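Local coordinates for protein kojibiose phosphorylase (Gut metagenome, PDB 6W0P) that belongs to glycoside hydrolase family 65, with an N-terminal beta-sandwich domain, a helical central catalytic domain and a small C-terminal beta domain, at residues T42-D47 with G122-T127; S142-M147 with N152-I157. All coordinates share one frame; numbering follows the deposited sequence.

Contact 1: residues T42-D47 with G122-T127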
ATOM      1  N   THR A  42     -17.449 -28.910  -5.347  1.00 30.70           N
ATOM      2  CA  THR A  42     -18.526 -28.439  -4.455  1.00 31.68           C
ATOM      3  C   THR A  42     -18.078 -28.610  -3.016  1.00 30.55           C
ATOM      4  O   THR A  42     -17.594 -29.696  -2.678  1.00 30.81           O
ATOM      5  CB  THR A  42     -19.850 -29.170  -4.724  1.00 32.21           C
ATOM      6  OG1 THR A  42     -19.621 -30.566  -4.520  1.00 33.54           O
ATOM      7  CG2 THR A  42     -20.343 -28.923  -6.127  1.00 32.09           C
ATOM      8  N   ARG A  43     -18.303 -27.577  -2.214  1.00 30.02           N
ATOM      9  CA  ARG A  43     -18.249 -27.664  -0.740  1.00 29.52           C
ATOM     10  C   ARG A  43     -19.351 -28.620  -0.294  1.00 29.84           C
ATOM     11  O   ARG A  43     -20.344 -28.779  -1.028  1.00 30.19           O
ATOM     12  CB  ARG A  43     -18.425 -26.272  -0.120  1.00 29.62           C
ATOM     13  CG  ARG A  43     -17.179 -25.396  -0.201  1.00 29.32           C
ATOM     14  CD  ARG A  43     -17.449 -23.983   0.280  1.00 29.29           C
ATOM     15  NE  ARG A  43     -17.703 -23.957   1.714  1.00 29.00           N
ATOM     16  CZ  ARG A  43     -16.767 -23.921   2.649  1.00 28.94           C
ATOM     17  NH1 ARG A  43     -15.482 -23.922   2.339  1.00 29.18           N
ATOM     18  NH2 ARG A  43     -17.112 -23.876   3.911  1.00 29.36           N
ATOM     19  N   ALA A  44     -19.214 -29.164   0.911  1.00 30.27           N
ATOM     20  CA  ALA A  44     -20.150 -30.145   1.495  1.00 30.77           C
ATOM     21  C   ALA A  44     -21.279 -29.391   2.201  1.00 32.40           C
ATOM     22  O   ALA A  44     -21.694 -29.815   3.312  1.00 32.96           O
ATOM     23  CB  ALA A  44     -19.433 -31.071   2.427  1.00 30.52           C
ATOM     24  N   PHE A  45     -21.761 -28.319   1.571  1.00 32.28           N
ATOM     25  CA  PHE A  45     -22.904 -27.543   2.081  1.00 33.33           C
ATOM     26  C   PHE A  45     -24.106 -28.484   2.020  1.00 33.81           C
ATOM     27  O   PHE A  45     -24.162 -29.317   1.119  1.00 34.02           O
ATOM     28  CB  PHE A  45     -23.096 -26.249   1.291  1.00 33.57           C
ATOM     29  CG  PHE A  45     -23.414 -26.456  -0.167  1.00 33.56           C
ATOM     30  CD1 PHE A  45     -24.715 -26.690  -0.578  1.00 34.43           C
ATOM     31  CD2 PHE A  45     -22.409 -26.435  -1.114  1.00 33.18           C
ATOM     32  CE1 PHE A  45     -25.006 -26.892  -1.922  1.00 34.65           C
ATOM     33  CE2 PHE A  45     -22.694 -26.658  -2.451  1.00 33.70           C
ATOM     34  CZ  PHE A  45     -23.991 -26.880  -2.855  1.00 34.14           C
ATOM     35  N   PHE A  46     -24.972 -28.382   3.019  1.00 34.36           N
ATOM     36  CA  PHE A  46     -26.289 -29.053   3.093  1.00 35.00           C
ATOM     37  C   PHE A  46     -27.090 -28.758   1.828  1.00 35.38           C
ATOM     38  O   PHE A  46     -27.119 -27.608   1.369  1.00 36.02           O
ATOM     39  CB  PHE A  46     -27.051 -28.604   4.346  1.00 34.88           C
ATOM     40  CG  PHE A  46     -26.477 -29.126   5.639  1.00 33.80           C
ATOM     41  CD1 PHE A  46     -25.371 -29.969   5.651  1.00 33.80           C
ATOM     42  CD2 PHE A  46     -27.073 -28.811   6.847  1.00 33.38           C
ATOM     43  CE1 PHE A  46     -24.868 -30.476   6.844  1.00 33.28           C
ATOM     44  CE2 PHE A  46     -26.562 -29.309   8.036  1.00 33.84           C
ATOM     45  CZ  PHE A  46     -25.469 -30.148   8.033  1.00 33.44           C
ATOM     46  N   ASP A  47     -27.738 -29.794   1.303  1.00 36.09           N
ATOM     47  CA  ASP A  47     -28.588 -29.720   0.088  1.00 36.50           C
ATOM     48  C   ASP A  47     -29.817 -28.879   0.434  1.00 36.07           C
ATOM     49  O   ASP A  47     -30.039 -27.882  -0.241  1.00 36.95           O
ATOM     50  CB  ASP A  47     -28.961 -31.123  -0.376  1.00 36.70           C
ATOM     51  CG  ASP A  47     -27.759 -32.044  -0.344  1.00 37.42           C
ATOM     52  OD1 ASP A  47     -27.131 -32.194  -1.401  1.00 37.87           O
ATOM     53  OD2 ASP A  47     -27.444 -32.577   0.753  1.00 37.91           O
ATOM     54  N   GLY A 122     -15.442 -41.452  -3.527  1.00 29.36           N
ATOM     55  CA  GLY A 122     -15.854 -40.048  -3.548  1.00 29.04           C
ATOM     56  C   GLY A 122     -17.343 -39.969  -3.275  1.00 29.18           C
ATOM     57  O   GLY A 122     -17.920 -38.958  -3.604  1.00 28.13           O
ATOM     58  N   LEU A 123     -17.923 -41.022  -2.691  1.00 29.59           N
ATOM     59  CA  LEU A 123     -19.332 -41.026  -2.249  1.00 30.34           C
ATOM     60  C   LEU A 123     -19.418 -40.139  -1.007  1.00 31.13           C
ATOM     61  O   LEU A 123     -18.666 -40.374  -0.021  1.00 30.95           O
ATOM     62  CB  LEU A 123     -19.831 -42.441  -1.943  1.00 30.44           C
ATOM     63  CG  LEU A 123     -21.248 -42.460  -1.361  1.00 30.60           C
ATOM     64  CD1 LEU A 123     -22.206 -41.816  -2.343  1.00 30.74           C
ATOM     65  CD2 LEU A 123     -21.720 -43.865  -1.020  1.00 30.65           C
ATOM     66  N   TYR A 124     -20.242 -39.103  -1.093  1.00 32.19           N
ATOM     67  CA  TYR A 124     -20.531 -38.188   0.029  1.00 33.27           C
ATOM     68  C   TYR A 124     -21.984 -38.457   0.425  1.00 33.98           C
ATOM     69  O   TYR A 124     -22.886 -38.327  -0.426  1.00 33.05           O
ATOM     70  CB  TYR A 124     -20.221 -36.739  -0.351  1.00 34.18           C
ATOM     71  CG  TYR A 124     -20.656 -35.775   0.717  1.00 35.58           C
ATOM     72  CD1 TYR A 124     -20.142 -35.875   1.993  1.00 36.00           C
ATOM     73  CD2 TYR A 124     -21.630 -34.826   0.485  1.00 37.29           C
ATOM     74  CE1 TYR A 124     -20.554 -35.035   3.008  1.00 36.95           C
ATOM     75  CE2 TYR A 124     -22.071 -33.987   1.499  1.00 38.14           C
ATOM     76  CZ  TYR A 124     -21.529 -34.089   2.766  1.00 37.38           C
ATOM     77  OH  TYR A 124     -21.954 -33.291   3.789  1.00 37.43           O
ATOM     78  N   GLN A 125     -22.184 -38.875   1.673  1.00 35.58           N
ATOM     79  CA  GLN A 125     -23.470 -39.384   2.189  1.00 36.73           C
ATOM     80  C   GLN A 125     -23.754 -38.684   3.509  1.00 36.14           C
ATOM     81  O   GLN A 125     -22.857 -38.619   4.371  1.00 35.26           O
ATOM     82  CB  GLN A 125     -23.419 -40.902   2.365  1.00 38.70           C
ATOM     83  CG  GLN A 125     -24.742 -41.595   2.124  1.00 40.68           C
ATOM     84  CD  GLN A 125     -24.651 -43.085   2.340  1.00 43.87           C
ATOM     85  OE1 GLN A 125     -24.395 -43.547   3.453  1.00 46.27           O
ATOM     86  NE2 GLN A 125     -24.869 -43.852   1.276  1.00 45.36           N
ATOM     87  N   ARG A 126     -24.973 -38.183   3.640  1.00 35.85           N
ATOM     88  CA  ARG A 126     -25.475 -37.561   4.881  1.00 36.03           C
ATOM     89  C   ARG A 126     -26.787 -38.260   5.214  1.00 36.17           C
ATOM     90  O   ARG A 126     -27.654 -38.322   4.321  1.00 36.47           O
ATOM     91  CB  ARG A 126     -25.580 -36.046   4.692  1.00 36.09           C
ATOM     92  CG  ARG A 126     -25.471 -35.244   5.981  1.00 36.62           C
ATOM     93  CD  ARG A 126     -25.327 -33.759   5.706  1.00 36.83           C
ATOM     94  NE  ARG A 126     -26.176 -33.342   4.593  1.00 37.04           N
ATOM     95  CZ  ARG A 126     -27.312 -32.647   4.695  1.00 37.35           C
ATOM     96  NH1 ARG A 126     -27.762 -32.244   5.872  1.00 37.73           N
ATOM     97  NH2 ARG A 126     -27.999 -32.353   3.601  1.00 37.91           N
ATOM     98  N   THR A 127     -26.883 -38.804   6.429  1.00 35.58           N
ATOM     99  CA  THR A 127     -28.080 -39.503   6.962  1.00 36.34           C
ATOM    100  C   THR A 127     -28.539 -38.773   8.238  1.00 36.58           C
ATOM    101  O   THR A 127     -27.688 -38.304   8.999  1.00 36.03           O
ATOM    102  CB  THR A 127     -27.749 -40.987   7.169  1.00 36.96           C
ATOM    103  OG1 THR A 127     -27.299 -41.554   5.929  1.00 36.42           O
ATOM    104  CG2 THR A 127     -28.921 -41.780   7.698  1.00 37.40           C
TER
HETATM  105  O   HOH W   1     -23.885 -31.917   2.898  1.00 34.09           O
HETATM  106  O   HOH W   2     -25.377 -33.740   1.902  1.00 36.22           O
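The guanidinium group of Arg-126 lies flat on one face of the Phe-46 ring. The two planes are 12° apart and the group centres 3.9 Å apart. NH1 sits over the middle of the ring, 3.3 Å from Phe-46 CD1. CZ lies off the ring normal, so the cation-pi contact is off-centre. At the edge of the guanidinium, in its plane, are Asp-47 OD2 and a water.

Arg-126 NH2 gives a hydrogen bond of 2.9 Å to Asp-47 OD2, part of a salt bridge, with an N-H...O angle of 156°. It uses the anti lone pair of OD2, and carboxylate and guanidinium are nearly coplanar. The water takes a bond from Arg-126 NE (2.8 Å) and donates one to Asp-47 OD2 (2.6 Å). Stack, salt bridge and water together fix the rotation of the guanidinium. The Arg-126 chain is bent by its turn about CG-CD (chi3 39°), which lays the group across Phe-46. NH2 also makes a salt bridge to Glu-48, and Asp-47 OD1 makes one to Arg-143 NH1 of strand 135-145.

Tyr-124 meets Ala-44 obliquely, with CZ 3.7 Å from Ala-44 CB. A second water lies in the plane of the Tyr-124 ring and joins its OH to Ala-44 O. The OH also bonds to Arg-115.

The contact is buried in the N-terminal domain. It joins the loop after strand 40-42 to strand 123-132 of the large antiparallel sheet. Phe-113 and Arg-115 of the adjacent strand 109-118 pack on Phe-46, and strand 135-145 is the neighbour on the other side.

Contact 2: residues S142-M147 with N152-I157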
ATOM      1  N   SER A 142     -27.192 -38.614  -0.871  1.00 34.78           N
ATOM      2  CA  SER A 142     -25.938 -39.170  -1.422  1.00 34.61           C
ATOM      3  C   SER A 142     -25.533 -38.320  -2.627  1.00 34.62           C
ATOM      4  O   SER A 142     -26.440 -37.903  -3.372  1.00 34.50           O
ATOM      5  CB  SER A 142     -26.128 -40.631  -1.751  1.00 34.11           C
ATOM      6  OG  SER A 142     -26.594 -41.337  -0.603  1.00 33.93           O
ATOM      7  N   ARG A 143     -24.241 -38.009  -2.777  1.00 34.44           N
ATOM      8  CA  ARG A 143     -23.764 -37.343  -4.011  1.00 35.17           C
ATOM      9  C   ARG A 143     -22.338 -37.748  -4.415  1.00 33.35           C
ATOM     10  O   ARG A 143     -21.514 -38.216  -3.577  1.00 32.25           O
ATOM     11  CB  ARG A 143     -23.965 -35.827  -3.937  1.00 37.48           C
ATOM     12  CG  ARG A 143     -23.440 -35.125  -2.698  1.00 38.18           C
ATOM     13  CD  ARG A 143     -24.097 -33.763  -2.557  1.00 39.48           C
ATOM     14  NE  ARG A 143     -23.142 -32.765  -2.091  1.00 41.77           N
ATOM     15  CZ  ARG A 143     -23.442 -31.591  -1.531  1.00 41.52           C
ATOM     16  NH1 ARG A 143     -24.698 -31.242  -1.339  1.00 41.71           N
ATOM     17  NH2 ARG A 143     -22.468 -30.780  -1.141  1.00 40.81           N
ATOM     18  N   LEU A 144     -22.112 -37.552  -5.708  1.00 32.50           N
ATOM     19  CA  LEU A 144     -20.918 -37.909  -6.503  1.00 32.44           C
ATOM     20  C   LEU A 144     -20.648 -36.778  -7.498  1.00 32.44           C
ATOM     21  O   LEU A 144     -21.608 -36.252  -8.082  1.00 32.95           O
ATOM     22  CB  LEU A 144     -21.204 -39.178  -7.312  1.00 32.40           C
ATOM     23  CG  LEU A 144     -21.382 -40.497  -6.577  1.00 32.56           C
ATOM     24  CD1 LEU A 144     -21.914 -41.540  -7.552  1.00 33.28           C
ATOM     25  CD2 LEU A 144     -20.080 -40.996  -5.975  1.00 32.56           C
ATOM     26  N   LEU A 145     -19.381 -36.468  -7.730  1.00 32.45           N
ATOM     27  CA  LEU A 145     -18.919 -35.832  -8.977  1.00 33.55           C
ATOM     28  C   LEU A 145     -18.248 -36.933  -9.806  1.00 33.66           C
ATOM     29  O   LEU A 145     -17.436 -37.682  -9.243  1.00 34.57           O
ATOM     30  CB  LEU A 145     -17.986 -34.663  -8.643  1.00 33.42           C
ATOM     31  CG  LEU A 145     -18.557 -33.600  -7.704  1.00 33.69           C
ATOM     32  CD1 LEU A 145     -17.580 -32.448  -7.532  1.00 34.05           C
ATOM     33  CD2 LEU A 145     -19.888 -33.059  -8.203  1.00 34.03           C
ATOM     34  N   ASP A 146     -18.644 -37.083 -11.067  1.00 34.22           N
ATOM     35  CA  ASP A 146     -18.097 -38.120 -11.989  1.00 34.99           C
ATOM     36  C   ASP A 146     -16.625 -37.795 -12.242  1.00 34.48           C
ATOM     37  O   ASP A 146     -16.360 -36.692 -12.711  1.00 34.99           O
ATOM     38  CB  ASP A 146     -18.885 -38.165 -13.298  1.00 35.05           C
ATOM     39  CG  ASP A 146     -18.681 -39.424 -14.120  1.00 35.83           C
ATOM     40  OD1 ASP A 146     -17.514 -39.872 -14.274  1.00 34.74           O
ATOM     41  OD2 ASP A 146     -19.697 -39.941 -14.633  1.00 37.22           O
ATOM     42  N   MET A 147     -15.705 -38.694 -11.919  1.00 34.64           N
ATOM     43  CA  MET A 147     -14.246 -38.385 -11.988  1.00 35.80           C
ATOM     44  C   MET A 147     -13.717 -38.538 -13.416  1.00 37.27           C
ATOM     45  O   MET A 147     -12.674 -37.933 -13.665  1.00 39.30           O
ATOM     46  CB  MET A 147     -13.421 -39.276 -11.061  1.00 33.35           C
ATOM     47  CG  MET A 147     -13.815 -39.114  -9.623  1.00 32.73           C
ATOM     48  SD  MET A 147     -13.658 -37.430  -8.992  1.00 31.28           S
ATOM     49  CE  MET A 147     -11.878 -37.269  -8.968  1.00 30.93           C
ATOM     50  N   ASN A 152     -20.498 -34.201 -15.423  1.00 34.95           N
ATOM     51  CA  ASN A 152     -21.650 -34.791 -14.700  1.00 34.21           C
ATOM     52  C   ASN A 152     -21.455 -34.799 -13.184  1.00 34.46           C
ATOM     53  O   ASN A 152     -20.330 -35.056 -12.712  1.00 33.54           O
ATOM     54  CB  ASN A 152     -21.928 -36.224 -15.118  1.00 34.11           C
ATOM     55  CG  ASN A 152     -22.093 -36.366 -16.611  1.00 33.94           C
ATOM     56  OD1 ASN A 152     -22.429 -35.390 -17.279  1.00 34.10           O
ATOM     57  ND2 ASN A 152     -21.872 -37.569 -17.117  1.00 32.53           N
ATOM     58  N   ALA A 153     -22.580 -34.633 -12.478  1.00 34.98           N
ATOM     59  CA  ALA A 153     -22.761 -34.767 -11.011  1.00 34.74           C
ATOM     60  C   ALA A 153     -24.042 -35.560 -10.762  1.00 34.51           C
ATOM     61  O   ALA A 153     -24.996 -35.428 -11.550  1.00 36.43           O
ATOM     62  CB  ALA A 153     -22.845 -33.406 -10.355  1.00 34.49           C
ATOM     63  N   TYR A 154     -24.087 -36.325  -9.688  1.00 33.54           N
ATOM     64  CA  TYR A 154     -25.236 -37.193  -9.359  1.00 33.35           C
ATOM     65  C   TYR A 154     -25.636 -36.970  -7.906  1.00 33.89           C
ATOM     66  O   TYR A 154     -24.756 -36.775  -7.018  1.00 34.42           O
ATOM     67  CB  TYR A 154     -24.859 -38.649  -9.613  1.00 32.56           C
ATOM     68  CG  TYR A 154     -24.169 -38.844 -10.939  1.00 32.74           C
ATOM     69  CD1 TYR A 154     -24.818 -38.543 -12.123  1.00 32.26           C
ATOM     70  CD2 TYR A 154     -22.866 -39.318 -11.010  1.00 32.24           C
ATOM     71  CE1 TYR A 154     -24.189 -38.708 -13.342  1.00 33.06           C
ATOM     72  CE2 TYR A 154     -22.227 -39.492 -12.224  1.00 32.27           C
ATOM     73  CZ  TYR A 154     -22.897 -39.213 -13.399  1.00 32.65           C
ATOM     74  OH  TYR A 154     -22.253 -39.361 -14.593  1.00 32.41           O
ATOM     75  N   GLN A 155     -26.935 -37.061  -7.657  1.00 34.18           N
ATOM     76  CA  GLN A 155     -27.509 -36.908  -6.306  1.00 34.30           C
ATOM     77  C   GLN A 155     -28.615 -37.935  -6.166  1.00 35.15           C
ATOM     78  O   GLN A 155     -29.381 -38.099  -7.114  1.00 38.40           O
ATOM     79  CB  GLN A 155     -28.059 -35.499  -6.103  1.00 34.08           C
ATOM     80  CG  GLN A 155     -28.560 -35.233  -4.695  1.00 33.65           C
ATOM     81  CD  GLN A 155     -29.136 -33.843  -4.611  1.00 33.92           C
ATOM     82  OE1 GLN A 155     -29.948 -33.445  -5.447  1.00 33.69           O
ATOM     83  NE2 GLN A 155     -28.690 -33.087  -3.616  1.00 33.95           N
ATOM     84  N   MET A 156     -28.667 -38.593  -5.025  1.00 34.49           N
ATOM     85  CA  MET A 156     -29.722 -39.555  -4.685  1.00 34.63           C
ATOM     86  C   MET A 156     -30.269 -39.143  -3.322  1.00 35.01           C
ATOM     87  O   MET A 156     -29.468 -38.832  -2.426  1.00 34.64           O
ATOM     88  CB  MET A 156     -29.194 -40.988  -4.645  1.00 34.57           C
ATOM     89  CG  MET A 156     -30.285 -42.023  -4.501  1.00 34.74           C
ATOM     90  SD  MET A 156     -29.686 -43.718  -4.685  1.00 34.88           S
ATOM     91  CE  MET A 156     -28.515 -43.893  -3.329  1.00 34.89           C
ATOM     92  N   ILE A 157     -31.596 -39.084  -3.231  1.00 35.33           N
ATOM     93  CA  ILE A 157     -32.361 -38.710  -2.014  1.00 35.83           C
ATOM     94  C   ILE A 157     -33.365 -39.834  -1.749  1.00 35.99           C
ATOM     95  O   ILE A 157     -34.192 -40.118  -2.642  1.00 35.20           O
ATOM     96  CB  ILE A 157     -33.056 -37.348  -2.199  1.00 36.04           C
ATOM     97  CG1 ILE A 157     -32.090 -36.274  -2.699  1.00 36.25           C
ATOM     98  CG2 ILE A 157     -33.732 -36.933  -0.906  1.00 36.48           C
ATOM     99  CD1 ILE A 157     -32.771 -35.064  -3.292  1.00 36.93           C
TER
HETATM  100  O   HOH W   3     -29.040 -41.247  -0.789  1.00 28.48           O
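Strands 135-145 and 152-161 pair here as an antiparallel beta hairpin, inside the large sheet of the N-terminal domain. The axes of the two strand segments are 4.6 Å apart and run at 173°. Ser-142 with Met-156 and Leu-144 with Tyr-154 are hydrogen-bonded pairs. Arg-143 with Gln-155 and Leu-145 with Ala-153 are non-hydrogen-bonded pairs. Each hydrogen-bonded pair has two backbone bonds. The bond from Ser-142 N to Met-156 O is 2.8 Å and almost straight, at 176°. A fifth backbone bond, from Asp-146 N to Asn-152 O, extends the ladder toward the turn.

The sheet forms one layer of the beta-sandwich domain, which belongs to the galactose mutarotase-like clan. One face carries Ser-142, Leu-144, Tyr-154 and Met-156. Phe-282 and Val-286 of helix 282-300 pack against this face. The other face carries Arg-143, Leu-145, Ala-153 and Gln-155. There Leu-145 CD2 reaches Ala-153 CB at 3.7 Å.

Near the turn, Tyr-154 reaches diagonally across to Asp-146 near the end of the partner segment. Its CG stands anti to its own carbonyl carbon (chi1 -46°), and its CD2 edge passes Leu-144 CB at 4.1 Å. Tyr-154 OH donates to the anti lone pair of Asp-146 OD2 at 2.6 Å. This oxygen lies at the ring edge, in the ring plane. Asn-152 ND2 also donates to Tyr-154 OH, at 3.1 Å, so two residues hold the hydroxyl. Asp-146 OD2 has a salt bridge to Lys-288 as well, which would favour a charged carboxylate, and Asn-152 OD1 is hydrogen-bonded to Thr-252 OG1 of strand 245-256. Asp-146 OD1 takes bonds from the backbone N of Ser-148 and Asp-149 in the turn. At the far end, a water donates to Met-156 O and bonds Ser-142 OG.

Both contacts are buried in the N-terminal domain, with centres about 9 Å apart. Contact 1 attaches a loop to the sheet through side chains and water. Contact 2 is sheet pairing itself, held mainly by backbone bonds. Strands 123-132 and 135-145 are sheet neighbours, and a probable hydrogen bond joins Tyr-124 O to Arg-143 N (2.7 Å). Arg-143 connects the two further. Its NH1 forms a salt bridge with Asp-47 OD1 at 2.6 Å, and it makes a cation-pi contact with Phe-45. The loop 42-47 therefore reaches arginines on two adjacent strands. It lies on the Arg-143 face of the sheet, opposite the face that meets helix 282-300.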